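YfdX protein (Salmonella enterica I, PDB 6A09) is of unsettled biochemical function, belongs to the YfdX family, and forms an assembly of four chains in this crystal. Local coordinates at residues Glu129-Ile134 / Asp172-Gln177; Asp15-Gln20 / Ile81-Thr86; Gln23-Ile28 / Ser164-Ile169. All coordinates share one frame; numbering follows the deposited sequence.

Contact 1 (Glu129-Ile134 / Asp172-Gln177)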
loop_
_atom_site.group_PDB
_atom_site.type_symbol
_atom_site.label_atom_id
_atom_site.label_comp_id
_atom_site.label_asym_id
_atom_site.label_seq_id
_atom_site.Cartn_x
_atom_site.Cartn_y
_atom_site.Cartn_z
ATOM N N GLU A 129 10.144 9.402 9.158
ATOM C CA GLU A 129 8.826 9.772 9.657
ATOM C C GLU A 129 7.881 9.921 8.469
ATOM O O GLU A 129 8.103 10.767 7.595
ATOM C CB GLU A 129 8.871 11.051 10.498
ATOM C CG GLU A 129 7.511 11.390 11.063
ATOM C CD GLU A 129 7.470 12.660 11.903
ATOM O OE1 GLU A 129 8.296 13.578 11.711
ATOM O OE2 GLU A 129 6.594 12.736 12.776
ATOM N N ASN A 130 6.848 9.078 8.433
ATOM C CA ASN A 130 5.859 9.049 7.363
ATOM C C ASN A 130 4.685 9.920 7.782
ATOM O O ASN A 130 3.915 9.547 8.676
ATOM C CB ASN A 130 5.395 7.618 7.076
ATOM C CG ASN A 130 6.565 6.645 6.877
ATOM O OD1 ASN A 130 7.325 6.775 5.929
ATOM N ND2 ASN A 130 6.711 5.681 7.783
ATOM N N GLN A 131 4.542 11.076 7.130
ATOM C CA GLN A 131 3.464 12.014 7.416
ATOM C C GLN A 131 2.383 11.868 6.357
ATOM O O GLN A 131 2.630 12.096 5.169
ATOM C CB GLN A 131 3.985 13.444 7.462
ATOM C CG GLN A 131 5.031 13.624 8.531
ATOM C CD GLN A 131 5.429 15.062 8.694
ATOM O OE1 GLN A 131 4.860 15.937 8.051
ATOM N NE2 GLN A 131 6.424 15.323 9.547
ATOM N N GLU A 132 1.222 11.418 6.786
ATOM C CA GLU A 132 0.054 11.343 5.935
ATOM C C GLU A 132 -0.611 12.721 5.849
ATOM O O GLU A 132 -0.850 13.381 6.873
ATOM C CB GLU A 132 -0.892 10.293 6.504
ATOM C CG GLU A 132 -2.053 9.938 5.644
ATOM C CD GLU A 132 -2.861 8.774 6.211
ATOM O OE1 GLU A 132 -2.763 8.516 7.433
ATOM O OE2 GLU A 132 -3.595 8.114 5.435
ATOM N N LEU A 133 -0.886 13.161 4.623
ATOM C CA LEU A 133 -1.402 14.497 4.353
ATOM C C LEU A 133 -2.660 14.413 3.511
ATOM O O LEU A 133 -2.839 13.466 2.747
ATOM C CB LEU A 133 -0.376 15.342 3.605
ATOM C CG LEU A 133 1.019 15.246 4.212
ATOM C CD1 LEU A 133 2.067 15.869 3.302
ATOM C CD2 LEU A 133 1.014 15.893 5.594
ATOM N N ILE A 134 -3.517 15.425 3.629
ATOM C CA ILE A 134 -4.599 15.617 2.664
ATOM C C ILE A 134 -4.632 17.070 2.197
ATOM O O ILE A 134 -4.280 17.982 2.965
ATOM C CB ILE A 134 -5.974 15.199 3.231
ATOM C CG1 ILE A 134 -6.319 15.990 4.489
ATOM C CG2 ILE A 134 -6.063 13.684 3.471
ATOM C CD1 ILE A 134 -7.777 15.892 4.893
ATOM N N ASP A 172 4.252 11.686 2.992
ATOM C CA ASP A 172 5.544 12.354 2.902
ATOM C C ASP A 172 6.479 11.629 3.872
ATOM O O ASP A 172 6.365 11.790 5.091
ATOM C CB ASP A 172 5.389 13.828 3.255
ATOM C CG ASP A 172 6.388 14.712 2.545
ATOM O OD1 ASP A 172 7.585 14.679 2.919
ATOM O OD2 ASP A 172 5.964 15.453 1.625
ATOM N N SER A 173 7.381 10.806 3.325
ATOM C CA SER A 173 8.356 10.047 4.103
ATOM C C SER A 173 9.662 10.830 4.117
ATOM O O SER A 173 10.312 10.963 3.076
ATOM C CB SER A 173 8.594 8.667 3.494
ATOM O OG SER A 173 7.460 7.832 3.594
ATOM N N GLN A 174 10.072 11.317 5.285
ATOM C CA GLN A 174 11.280 12.127 5.370
ATOM C C GLN A 174 12.165 11.652 6.506
ATOM O O GLN A 174 11.682 11.363 7.606
ATOM C CB GLN A 174 10.935 13.583 5.557
ATOM C CG GLN A 174 9.642 13.750 6.307
ATOM C CD GLN A 174 8.857 14.943 5.826
ATOM O OE1 GLN A 174 9.425 16.008 5.541
ATOM N NE2 GLN A 174 7.534 14.776 5.724
ATOM N N SER A 175 13.462 11.562 6.222
ATOM C CA SER A 175 14.425 11.213 7.245
ATOM C C SER A 175 14.380 12.258 8.351
ATOM O O SER A 175 14.096 13.435 8.114
ATOM C CB SER A 175 15.827 11.103 6.649
ATOM O OG SER A 175 16.293 12.362 6.211
ATOM N N VAL A 176 14.612 11.811 9.577
ATOM C CA VAL A 176 14.367 12.653 10.742
ATOM C C VAL A 176 15.569 13.555 10.994
ATOM O O VAL A 176 16.703 13.077 11.130
ATOM C CB VAL A 176 14.037 11.805 11.974
ATOM C CG1 VAL A 176 13.986 12.688 13.205
ATOM C CG2 VAL A 176 12.699 11.107 11.748
ATOM N N GLN A 177 15.312 14.866 11.041
ATOM C CA GLN A 177 16.318 15.906 11.241
ATOM C C GLN A 177 15.701 16.909 12.204
ATOM O O GLN A 177 14.817 17.680 11.814
ATOM C CB GLN A 177 16.713 16.593 9.920
ATOM C CG GLN A 177 16.972 15.671 8.688
ATOM C CD GLN A 177 18.127 14.658 8.859
ATOM O OE1 GLN A 177 18.633 14.430 9.963
ATOM N NE2 GLN A 177 18.538 14.044 7.750
#
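The carboxamides of Q131 and Q174 meet at an angle, their planes 37° apart and their side chains crossing almost perpendicularly. Q174 NE2 comes up to Q131 CD at 3.7 Å, while its hydrogen bond goes to D172 O at 3.3 Å, two residues back on its own strand. Q131 N grips the same D172 O from the opposite face of that carbonyl, at 2.8 Å and almost straight. With E129 and D172 these glutamines make up one face of the sheet, a mostly polar one: E129 runs out extended, CG opposite the backbone N (chi1 -177°), to bond S83 and the amide of L12, and D172 forms a salt bridge with K69. At one end L133 CD1 adds an apolar contact with D172 CB, at 3.9 Å. On the other face, S173 OG donates to N130 OD1 at 2.6 Å, in the amide's carbonyl plane and on a lone pair. N130 and S173 form the non-hydrogen-bonded pair. The pairs flanking it, E129 with Q174 and Q131 with D172, each close two backbone bonds. This is the regular alternation of an antiparallel beta ladder, here between the central strand 125-135 and strand 170-175 of the three-stranded sheet.

Contact 2 (Asp15-Gln20 / Ile81-Thr86)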
loop_
_atom_site.group_PDB
_atom_site.type_symbol
_atom_site.label_atom_id
_atom_site.label_comp_id
_atom_site.label_asym_id
_atom_site.label_seq_id
_atom_site.Cartn_x
_atom_site.Cartn_y
_atom_site.Cartn_z
ATOM N N ASP A 15 5.226 19.552 15.240
ATOM C CA ASP A 15 4.173 20.181 14.445
ATOM C C ASP A 15 2.845 19.454 14.658
ATOM O O ASP A 15 2.803 18.222 14.802
ATOM C CB ASP A 15 4.564 20.194 12.969
ATOM C CG ASP A 15 5.898 20.891 12.732
ATOM O OD1 ASP A 15 6.147 21.927 13.390
ATOM O OD2 ASP A 15 6.708 20.393 11.914
ATOM N N LYS A 16 1.762 20.231 14.713
ATOM C CA LYS A 16 0.468 19.682 15.091
ATOM C C LYS A 16 -0.137 18.815 13.979
ATOM O O LYS A 16 0.055 19.059 12.781
ATOM C CB LYS A 16 -0.486 20.809 15.469
ATOM C CG LYS A 16 -0.159 21.421 16.826
ATOM C CD LYS A 16 -1.284 21.186 17.804
ATOM C CE LYS A 16 -1.051 21.897 19.123
ATOM N NZ LYS A 16 -0.186 21.072 20.017
ATOM N N ILE A 17 -0.859 17.781 14.405
ATOM C CA ILE A 17 -1.488 16.793 13.538
ATOM C C ILE A 17 -2.979 16.825 13.824
ATOM O O ILE A 17 -3.387 16.692 14.980
ATOM C CB ILE A 17 -0.931 15.376 13.788
ATOM C CG1 ILE A 17 0.559 15.319 13.495
ATOM C CG2 ILE A 17 -1.694 14.319 12.982
ATOM C CD1 ILE A 17 1.177 13.987 13.892
ATOM N N SER A 18 -3.790 16.967 12.779
ATOM C CA SER A 18 -5.230 17.120 12.944
ATOM C C SER A 18 -5.876 15.758 13.171
ATOM O O SER A 18 -5.908 14.912 12.266
ATOM C CB SER A 18 -5.840 17.810 11.731
ATOM O OG SER A 18 -7.261 17.761 11.801
ATOM N N GLY A 19 -6.413 15.558 14.380
ATOM C CA GLY A 19 -7.187 14.367 14.661
ATOM C C GLY A 19 -8.593 14.453 14.116
ATOM O O GLY A 19 -9.190 13.430 13.766
ATOM N N GLN A 20 -9.132 15.664 14.007
ATOM C CA GLN A 20 -10.400 15.832 13.308
ATOM C C GLN A 20 -10.299 15.395 11.849
ATOM O O GLN A 20 -11.161 14.662 11.351
ATOM C CB GLN A 20 -10.850 17.278 13.389
ATOM C CG GLN A 20 -11.273 17.712 14.762
ATOM C CD GLN A 20 -11.723 19.141 14.729
ATOM O OE1 GLN A 20 -10.931 20.039 14.438
ATOM N NE2 GLN A 20 -13.005 19.364 14.957
ATOM N N ILE A 81 -2.493 14.610 8.881
ATOM C CA ILE A 81 -3.518 13.830 9.567
ATOM C C ILE A 81 -2.963 12.607 10.296
ATOM O O ILE A 81 -3.700 11.985 11.077
ATOM C CB ILE A 81 -4.660 13.410 8.612
ATOM C CG1 ILE A 81 -4.237 12.275 7.657
ATOM C CG2 ILE A 81 -5.185 14.611 7.840
ATOM C CD1 ILE A 81 -5.418 11.705 6.847
ATOM N N ASN A 82 -1.706 12.231 10.074
ATOM C CA ASN A 82 -1.137 11.095 10.780
ATOM C C ASN A 82 0.369 11.125 10.603
ATOM O O ASN A 82 0.879 11.624 9.598
ATOM C CB ASN A 82 -1.686 9.750 10.282
ATOM C CG ASN A 82 -1.324 8.578 11.220
ATOM O OD1 ASN A 82 -1.878 8.444 12.302
ATOM N ND2 ASN A 82 -0.369 7.758 10.809
ATOM N N SER A 83 1.069 10.592 11.600
ATOM C CA SER A 83 2.502 10.370 11.531
ATOM C C SER A 83 2.805 8.942 11.972
ATOM O O SER A 83 2.223 8.449 12.937
ATOM C CB SER A 83 3.250 11.381 12.411
ATOM O OG SER A 83 4.246 12.063 11.674
ATOM N N SER A 84 3.702 8.270 11.253
ATOM C CA SER A 84 4.170 6.953 11.655
ATOM C C SER A 84 5.671 6.866 11.403
ATOM O O SER A 84 6.274 7.772 10.827
ATOM C CB SER A 84 3.401 5.849 10.926
ATOM O OG SER A 84 3.823 5.747 9.593
ATOM N N ILE A 85 6.273 5.749 11.820
ATOM C CA ILE A 85 7.724 5.586 11.855
ATOM C C ILE A 85 8.124 4.381 11.009
ATOM O O ILE A 85 7.516 3.315 11.124
ATOM C CB ILE A 85 8.245 5.413 13.302
ATOM C CG1 ILE A 85 8.104 6.712 14.100
ATOM C CG2 ILE A 85 9.704 4.978 13.302
ATOM C CD1 ILE A 85 8.870 7.871 13.509
ATOM N N THR A 86 9.153 4.556 10.174
ATOM C CA THR A 86 9.844 3.469 9.502
ATOM C C THR A 86 11.282 3.439 10.005
ATOM O O THR A 86 11.941 4.479 10.058
ATOM C CB THR A 86 9.819 3.637 7.976
ATOM O OG1 THR A 86 8.472 3.536 7.491
ATOM C CG2 THR A 86 10.673 2.553 7.291
#
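I17 rests on a classic beta bulge, in which two residues of strand 78-89, I81 and N82, stand opposite the single residue E132 of the next strand. The side chain of I17 lies along the bulged backbone with its two branches spread. CG2 presses on the peptide link between the bulge residues, 3.4 Å from I81 C and 3.6 Å from N82 N. The other branch, directed away from the carbonyl carbon (chi1 -61°) and then extended, carries CD1 further along the strand until it meets S83 CB at 3.6 Å. One residue on, S18 O lies 3.8 Å from I81 CA, which brings the start of helix 19-36 close to the bulge; S18 is its N-cap, with OG bonded to the amide of A21. The I81 side chain points away overall and packs on A21 and M25 of that helix, though its CB still touches S18 O. N82 OD1 finds its partner outside the two segments, in R26 of a neighbouring subunit. No hydrogen bond joins 15-20 to 81-86. The contact itself is therefore van der Waals packing of a buried isoleucine on backbone and a serine methylene, while the polar hold comes from R80 next door, bonded to S18 and K16 O.

Contact 3 (Gln23-Ile28 / Ser164-Ile169)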
loop_
_atom_site.group_PDB
_atom_site.type_symbol
_atom_site.label_atom_id
_atom_site.label_comp_id
_atom_site.label_asym_id
_atom_site.label_seq_id
_atom_site.Cartn_x
_atom_site.Cartn_y
_atom_site.Cartn_z
ATOM N N GLN A 23 -10.170 11.722 11.534
ATOM C CA GLN A 23 -11.438 11.044 11.769
ATOM C C GLN A 23 -12.374 11.188 10.575
ATOM O O GLN A 23 -13.143 10.265 10.269
ATOM C CB GLN A 23 -12.101 11.594 13.041
ATOM C CG GLN A 23 -13.453 10.939 13.395
ATOM C CD GLN A 23 -13.316 9.436 13.610
ATOM O OE1 GLN A 23 -12.451 8.990 14.357
ATOM N NE2 GLN A 23 -14.148 8.653 12.931
ATOM N N ALA A 24 -12.333 12.347 9.906
ATOM C CA ALA A 24 -13.111 12.558 8.684
ATOM C C ALA A 24 -12.724 11.559 7.597
ATOM O O ALA A 24 -13.598 10.964 6.955
ATOM C CB ALA A 24 -12.926 13.996 8.181
ATOM N N MET A 25 -11.416 11.353 7.379
ATOM C CA MET A 25 -10.990 10.378 6.371
ATOM C C MET A 25 -11.478 8.989 6.725
ATOM O O MET A 25 -11.925 8.241 5.850
ATOM C CB MET A 25 -9.471 10.370 6.207
ATOM C CG MET A 25 -8.912 11.737 5.816
ATOM S SD MET A 25 -9.822 12.576 4.485
ATOM C CE MET A 25 -9.688 11.398 3.131
ATOM N N ARG A 26 -11.437 8.641 8.013
ATOM C CA ARG A 26 -12.007 7.372 8.450
ATOM C C ARG A 26 -13.507 7.319 8.151
ATOM O O ARG A 26 -14.002 6.326 7.611
ATOM C CB ARG A 26 -11.720 7.165 9.939
ATOM C CG ARG A 26 -12.491 6.017 10.578
ATOM C CD ARG A 26 -12.107 4.677 10.008
ATOM N NE ARG A 26 -12.678 3.577 10.784
ATOM C CZ ARG A 26 -12.879 2.355 10.296
ATOM N NH1 ARG A 26 -12.578 2.091 9.034
ATOM N NH2 ARG A 26 -13.396 1.393 11.054
ATOM N N ASP A 27 -14.238 8.399 8.448
ATOM C CA ASP A 27 -15.674 8.430 8.162
ATOM C C ASP A 27 -15.952 8.355 6.663
ATOM O O ASP A 27 -16.935 7.736 6.236
ATOM C CB ASP A 27 -16.315 9.701 8.721
ATOM C CG ASP A 27 -16.303 9.767 10.235
ATOM O OD1 ASP A 27 -16.087 8.723 10.886
ATOM O OD2 ASP A 27 -16.528 10.886 10.763
ATOM N N ILE A 28 -15.122 9.017 5.854
ATOM C CA ILE A 28 -15.330 8.996 4.410
ATOM C C ILE A 28 -15.242 7.565 3.887
ATOM O O ILE A 28 -16.104 7.120 3.113
ATOM C CB ILE A 28 -14.330 9.938 3.716
ATOM C CG1 ILE A 28 -14.780 11.393 3.873
ATOM C CG2 ILE A 28 -14.114 9.559 2.244
ATOM C CD1 ILE A 28 -13.674 12.401 3.542
ATOM N N SER A 164 -12.425 9.586 -4.556
ATOM C CA SER A 164 -11.475 10.581 -5.013
ATOM C C SER A 164 -10.861 11.356 -3.845
ATOM O O SER A 164 -9.690 11.762 -3.918
ATOM C CB SER A 164 -12.173 11.507 -6.011
ATOM O OG SER A 164 -11.386 12.648 -6.286
ATOM N N ALA A 165 -11.628 11.579 -2.771
ATOM C CA ALA A 165 -11.063 12.216 -1.582
ATOM C C ALA A 165 -9.952 11.360 -0.990
ATOM O O ALA A 165 -8.878 11.863 -0.633
ATOM C CB ALA A 165 -12.155 12.466 -0.532
ATOM N N GLN A 166 -10.205 10.059 -0.869
ATOM C CA GLN A 166 -9.204 9.151 -0.328
ATOM C C GLN A 166 -7.961 9.062 -1.206
ATOM O O GLN A 166 -6.847 8.906 -0.689
ATOM C CB GLN A 166 -9.807 7.773 -0.162
ATOM C CG GLN A 166 -10.872 7.713 0.857
ATOM C CD GLN A 166 -11.489 6.345 0.888
ATOM O OE1 GLN A 166 -11.917 5.831 -0.140
ATOM N NE2 GLN A 166 -11.518 5.737 2.050
ATOM N N ASP A 167 -8.125 9.131 -2.527
ATOM C CA ASP A 167 -6.968 9.054 -3.402
ATOM C C ASP A 167 -6.115 10.305 -3.331
ATOM O O ASP A 167 -4.974 10.273 -3.814
ATOM C CB ASP A 167 -7.409 8.787 -4.843
ATOM C CG ASP A 167 -8.052 7.411 -5.014
ATOM O OD1 ASP A 167 -7.936 6.558 -4.094
ATOM O OD2 ASP A 167 -8.699 7.190 -6.057
ATOM N N GLY A 168 -6.631 11.393 -2.742
ATOM C CA GLY A 168 -5.824 12.573 -2.484
ATOM C C GLY A 168 -4.862 12.435 -1.314
ATOM O O GLY A 168 -3.988 13.289 -1.160
ATOM N N ILE A 169 -5.014 11.405 -0.477
ATOM C CA ILE A 169 -4.080 11.197 0.624
ATOM C C ILE A 169 -2.695 10.906 0.068
ATOM O O ILE A 169 -2.523 10.008 -0.759
ATOM C CB ILE A 169 -4.550 10.036 1.518
ATOM C CG1 ILE A 169 -5.914 10.322 2.137
ATOM C CG2 ILE A 169 -3.484 9.673 2.544
ATOM C CD1 ILE A 169 -6.410 9.232 3.056
#
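Segments 23-28 and 164-169, on helices 19-36 and 155-167, come nearest at M25 and Q166, whose CA atoms lie 7.0 Å apart, and no hydrogen bond spans the gap. M25 does most of the reaching. Its chain is bent at both chi2 (-46°) and chi3 (-59°), which swings the terminal methyl across to the other segment. There CE sits 3.9 Å from A165 O and 4.2 Å from Q166 CA, against the backbone. The same methyl meets I169 tip to tip, CE to CD1 at 3.9 Å, since I169, three residues after Q166, points its side chain back toward M25. One turn along from M25, I28 uses both its branches. CG2 slides past the extended chain of Q166 and touches CG at 4.0 Å, so it is the aliphatic part of the glutamine that packs here. CD1 reaches the methyl of A165, with 4.3 Å to its CB. Helix 136-151 adjoins the interface, T139 packing on M25 and V143 on I28, while I134 touches both M25 and I169. Apolar side-chain ends packing with the aliphatic part of a glutamine are characteristic of a helical bundle, here where the helices meet the end of the central strand 125-135.

How the contacts relate
From the N terminus, the short strand 16-17 leads into helix 19-36, and contact 2 closes the first long loop when strand 78-89 returns to 15-20. Contact 1 opens only after that, so the two are in series, yet strands 78-89 and 125-135 are neighbours in one sheet and join the contacts directly: N130 N lies 2.8 Å from S84 O, a probable hydrogen bond. Contact 3 spans most of the chain, from 23-28 to 164-169. It opens inside the loop of contact 2 and closes inside that of contact 1, crossing both. Through I81 against M25, and E132 and L133 against I169, it ties the helices to the three-stranded sheet.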